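Local coordinates for protein pilotin OutS (Dickeya dadantii, PDB 3UTK) that serves as the lipoprotein pilotin of a type II secretion system, interacting with the secretin OutD and needed to export pectate lyases and cellulases across the outer membrane, at residues Q43-Y56 / Y90-L104. Sequence-based numbering, arbitrary orientation.
Sequences QISQLASLVAASKY and YQSLPQLSENLYQGL
Within the all-helical pilotin fold of perpendicular alpha-helical hairpins, helices 40-60 and 94-106 come closest where Ala48 faces Ser97 and Ala52 faces Tyr101; over 43-56 and 94-104 the axes come within 7.9 Å, their N-to-C directions 54° apart. Knobs-into-holes packing fills the middle: Ala52 drops its methyl among Ser97, Leu100, Tyr101 and Leu104, while Leu100 in return sits among Ser45, Ala48, Ser49 and Ala52. Ala48 CB presses tightly on Leu96 CD2 at 3.5 Å. Ser97 OG, which lies against Val51 CB, is satisfied within its own segment: set beside its backbone N (chi1 -65°), it donates to Leu93 O at 2.7 Å; Ser97 N bonds the same oxygen from the opposite face. Val51 also leans on Ile72 and Ala76 of helix 69-82. Ahead of helix 94-106, Ile44 and Leu47 meet the Tyr90 ring obliquely from the same side, Ile44 CG1 3.6 Å from Tyr90 CD1 and Leu47 CD1 near CE2. Tyr90 OH donates to Gln43 OE1 at 3.1 Å, coming from above the amide plane, which is turned 86° from the ring. Toward the other end, Lys55 runs fully extended across one face of Tyr101, a CH-pi contact with CD 3.9 Å from the ring centroid. That path brings Lys55 NZ into salt bridges with Asp69 and with Glu98, whose OE1 it meets on the syn side at 2.9 Å.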
# COMPACT_ATOMS: atom_id res chain seq x y z
N GLN A 43 12.22 -2.63 -4.59
CA GLN A 43 10.95 -2.50 -5.31
C GLN A 43 9.78 -3.14 -4.58
O GLN A 43 8.76 -2.49 -4.34
CB GLN A 43 11.07 -3.05 -6.74
CG GLN A 43 12.10 -2.32 -7.58
CD GLN A 43 12.16 -2.82 -9.00
OE1 GLN A 43 11.51 -3.81 -9.37
NE2 GLN A 43 12.95 -2.14 -9.83
N ILE A 44 9.94 -4.41 -4.20
CA ILE A 44 8.87 -5.17 -3.56
C ILE A 44 8.48 -4.57 -2.21
O ILE A 44 7.30 -4.44 -1.89
CB ILE A 44 9.26 -6.64 -3.37
CG1 ILE A 44 9.70 -7.25 -4.70
CG2 ILE A 44 8.10 -7.42 -2.76
CD1 ILE A 44 10.24 -8.65 -4.58
N SER A 45 9.49 -4.21 -1.42
CA SER A 45 9.27 -3.58 -0.13
C SER A 45 8.51 -2.27 -0.26
O SER A 45 7.69 -1.93 0.59
CB SER A 45 10.61 -3.32 0.56
OG SER A 45 11.18 -4.53 1.02
N GLN A 46 8.80 -1.53 -1.33
CA GLN A 46 8.16 -0.25 -1.55
C GLN A 46 6.68 -0.41 -1.87
O GLN A 46 5.84 0.31 -1.34
CB GLN A 46 8.87 0.55 -2.65
CG GLN A 46 10.25 1.07 -2.22
CD GLN A 46 10.85 2.06 -3.20
OE1 GLN A 46 10.25 2.41 -4.22
NE2 GLN A 46 12.06 2.53 -2.89
N LEU A 47 6.36 -1.37 -2.74
CA LEU A 47 4.97 -1.63 -3.11
C LEU A 47 4.17 -2.13 -1.92
O LEU A 47 3.02 -1.72 -1.72
CB LEU A 47 4.89 -2.63 -4.25
CG LEU A 47 5.60 -2.20 -5.53
CD1 LEU A 47 5.50 -3.29 -6.59
CD2 LEU A 47 5.02 -0.90 -6.04
N ALA A 48 4.78 -3.01 -1.12
CA ALA A 48 4.11 -3.61 0.02
C ALA A 48 3.77 -2.53 1.05
O ALA A 48 2.72 -2.58 1.69
CB ALA A 48 4.97 -4.71 0.66
N SER A 49 4.66 -1.56 1.18
CA SER A 49 4.44 -0.43 2.07
C SER A 49 3.22 0.40 1.65
O SER A 49 2.44 0.85 2.49
CB SER A 49 5.69 0.44 2.15
OG SER A 49 5.45 1.62 2.90
N LEU A 50 3.05 0.60 0.34
CA LEU A 50 1.92 1.36 -0.18
C LEU A 50 0.63 0.58 0.03
O LEU A 50 -0.38 1.14 0.42
CB LEU A 50 2.12 1.67 -1.67
CG LEU A 50 3.14 2.75 -2.03
CD1 LEU A 50 3.43 2.76 -3.54
CD2 LEU A 50 2.67 4.13 -1.58
N VAL A 51 0.67 -0.72 -0.20
CA VAL A 51 -0.49 -1.56 0.02
C VAL A 51 -0.89 -1.55 1.51
O VAL A 51 -2.07 -1.40 1.84
CB VAL A 51 -0.24 -3.00 -0.46
CG1 VAL A 51 -1.44 -3.87 -0.16
CG2 VAL A 51 0.05 -2.99 -1.97
N ALA A 52 0.09 -1.70 2.39
CA ALA A 52 -0.15 -1.69 3.83
C ALA A 52 -0.74 -0.37 4.31
O ALA A 52 -1.67 -0.36 5.12
CB ALA A 52 1.14 -1.97 4.59
N ALA A 53 -0.19 0.74 3.83
CA ALA A 53 -0.70 2.07 4.20
C ALA A 53 -2.13 2.26 3.71
O ALA A 53 -2.97 2.83 4.40
CB ALA A 53 0.21 3.16 3.65
N SER A 54 -2.41 1.79 2.49
CA SER A 54 -3.75 1.85 1.95
C SER A 54 -4.76 1.03 2.75
O SER A 54 -5.85 1.50 3.00
CB SER A 54 -3.76 1.41 0.48
OG SER A 54 -2.97 2.28 -0.30
N LYS A 55 -4.41 -0.20 3.12
CA LYS A 55 -5.31 -1.01 3.95
C LYS A 55 -5.51 -0.34 5.31
O LYS A 55 -6.61 -0.35 5.86
CB LYS A 55 -4.79 -2.45 4.11
CG LYS A 55 -5.72 -3.34 4.93
CD LYS A 55 -5.26 -4.80 4.96
CE LYS A 55 -6.28 -5.67 5.70
NZ LYS A 55 -6.06 -7.12 5.45
N TYR A 56 -4.44 0.23 5.86
CA TYR A 56 -4.54 0.95 7.13
C TYR A 56 -5.57 2.09 7.02
O TYR A 56 -6.38 2.31 7.92
CB TYR A 56 -3.16 1.47 7.57
CG TYR A 56 -3.15 2.07 8.96
CD1 TYR A 56 -3.60 3.36 9.19
CD2 TYR A 56 -2.66 1.34 10.04
CE1 TYR A 56 -3.59 3.90 10.47
CE2 TYR A 56 -2.64 1.87 11.31
CZ TYR A 56 -3.10 3.14 11.52
OH TYR A 56 -3.09 3.67 12.80
N TYR A 90 7.88 -10.48 -8.22
CA TYR A 90 7.11 -9.91 -7.12
C TYR A 90 6.39 -10.92 -6.22
O TYR A 90 5.61 -10.53 -5.36
CB TYR A 90 6.10 -8.89 -7.67
CG TYR A 90 6.72 -7.58 -8.07
CD1 TYR A 90 8.09 -7.37 -7.96
CD2 TYR A 90 5.93 -6.53 -8.54
CE1 TYR A 90 8.66 -6.16 -8.32
CE2 TYR A 90 6.49 -5.33 -8.90
CZ TYR A 90 7.85 -5.15 -8.79
OH TYR A 90 8.41 -3.94 -9.15
N GLN A 91 6.68 -12.21 -6.42
CA GLN A 91 5.99 -13.29 -5.70
C GLN A 91 5.62 -12.99 -4.25
O GLN A 91 4.53 -13.34 -3.78
CB GLN A 91 6.82 -14.58 -5.78
CG GLN A 91 6.83 -15.23 -7.15
CD GLN A 91 7.96 -14.74 -8.04
OE1 GLN A 91 8.78 -13.92 -7.63
NE2 GLN A 91 8.00 -15.24 -9.27
N SER A 92 6.52 -12.32 -3.53
CA SER A 92 6.35 -12.08 -2.11
C SER A 92 5.65 -10.75 -1.80
O SER A 92 5.98 -10.10 -0.81
CB SER A 92 7.70 -12.10 -1.41
OG SER A 92 8.56 -11.10 -1.93
N LEU A 93 4.66 -10.36 -2.61
CA LEU A 93 4.00 -9.06 -2.42
C LEU A 93 2.76 -9.05 -1.50
O LEU A 93 2.68 -8.23 -0.59
CB LEU A 93 3.67 -8.39 -3.77
CG LEU A 93 3.00 -7.00 -3.65
CD1 LEU A 93 3.85 -6.04 -2.84
CD2 LEU A 93 2.66 -6.40 -5.02
N PRO A 94 1.79 -9.96 -1.74
CA PRO A 94 0.58 -9.93 -0.91
C PRO A 94 0.80 -10.27 0.57
O PRO A 94 0.28 -9.56 1.44
CB PRO A 94 -0.32 -10.98 -1.56
CG PRO A 94 0.21 -11.12 -2.98
CD PRO A 94 1.69 -10.92 -2.85
N GLN A 95 1.52 -11.34 0.86
CA GLN A 95 1.81 -11.68 2.25
C GLN A 95 2.65 -10.59 2.92
O GLN A 95 2.42 -10.25 4.09
CB GLN A 95 2.53 -13.02 2.36
CG GLN A 95 2.82 -13.41 3.80
CD GLN A 95 1.56 -13.45 4.65
OE1 GLN A 95 0.53 -13.98 4.23
NE2 GLN A 95 1.63 -12.88 5.85
N LEU A 96 3.62 -10.05 2.20
CA LEU A 96 4.47 -9.01 2.76
C LEU A 96 3.62 -7.80 3.13
O LEU A 96 3.84 -7.18 4.17
CB LEU A 96 5.58 -8.60 1.79
CG LEU A 96 6.43 -7.44 2.32
CD1 LEU A 96 7.09 -7.82 3.65
CD2 LEU A 96 7.47 -7.00 1.31
N SER A 97 2.66 -7.48 2.28
CA SER A 97 1.77 -6.35 2.49
C SER A 97 0.98 -6.50 3.79
O SER A 97 0.86 -5.56 4.57
CB SER A 97 0.79 -6.21 1.32
OG SER A 97 1.47 -5.90 0.12
N GLU A 98 0.44 -7.70 4.00
CA GLU A 98 -0.34 -8.00 5.19
C GLU A 98 0.55 -7.96 6.44
O GLU A 98 0.14 -7.45 7.48
CB GLU A 98 -1.04 -9.35 5.06
CG GLU A 98 -1.84 -9.80 6.29
CD GLU A 98 -3.01 -8.87 6.63
OE1 GLU A 98 -3.36 -8.01 5.80
OE2 GLU A 98 -3.57 -9.02 7.74
N ASN A 99 1.77 -8.47 6.32
CA ASN A 99 2.71 -8.43 7.45
C ASN A 99 3.05 -7.01 7.88
O ASN A 99 3.10 -6.70 9.07
CB ASN A 99 4.00 -9.19 7.12
CG ASN A 99 3.79 -10.69 7.07
OD1 ASN A 99 4.68 -11.44 6.66
ND2 ASN A 99 2.62 -11.14 7.49
N LEU A 100 3.29 -6.14 6.90
CA LEU A 100 3.58 -4.73 7.17
C LEU A 100 2.37 -4.01 7.75
O LEU A 100 2.52 -3.13 8.59
CB LEU A 100 4.05 -4.02 5.89
CG LEU A 100 5.46 -4.31 5.36
CD1 LEU A 100 5.67 -3.58 4.05
CD2 LEU A 100 6.53 -3.93 6.38
N TYR A 101 1.18 -4.38 7.30
CA TYR A 101 -0.04 -3.82 7.87
C TYR A 101 -0.15 -4.21 9.34
O TYR A 101 -0.41 -3.37 10.19
CB TYR A 101 -1.28 -4.28 7.08
CG TYR A 101 -2.59 -4.01 7.77
CD1 TYR A 101 -3.11 -2.72 7.85
CD2 TYR A 101 -3.32 -5.04 8.37
CE1 TYR A 101 -4.30 -2.47 8.49
CE2 TYR A 101 -4.51 -4.79 9.01
CZ TYR A 101 -5.00 -3.50 9.07
OH TYR A 101 -6.19 -3.24 9.71
N GLN A 102 0.07 -5.48 9.64
CA GLN A 102 0.03 -5.93 11.02
C GLN A 102 1.09 -5.20 11.86
O GLN A 102 0.86 -4.90 13.03
CB GLN A 102 0.21 -7.44 11.12
CG GLN A 102 -0.94 -8.24 10.52
CD GLN A 102 -2.27 -7.99 11.22
OE1 GLN A 102 -3.33 -8.02 10.60
NE2 GLN A 102 -2.20 -7.74 12.52
N GLY A 103 2.23 -4.91 11.25
CA GLY A 103 3.30 -4.18 11.91
C GLY A 103 2.88 -2.76 12.27
O GLY A 103 3.18 -2.27 13.37
N LEU A 104 2.18 -2.10 11.35
CA LEU A 104 1.66 -0.75 11.58
C LEU A 104 0.77 -0.71 12.82
O LEU A 104 0.89 0.18 13.67
CB LEU A 104 0.88 -0.24 10.36
CG LEU A 104 1.64 0.22 9.10
CD1 LEU A 104 0.69 0.43 7.91
CD2 LEU A 104 2.42 1.49 9.36
O HOH W 1 -1.20 2.76 14.42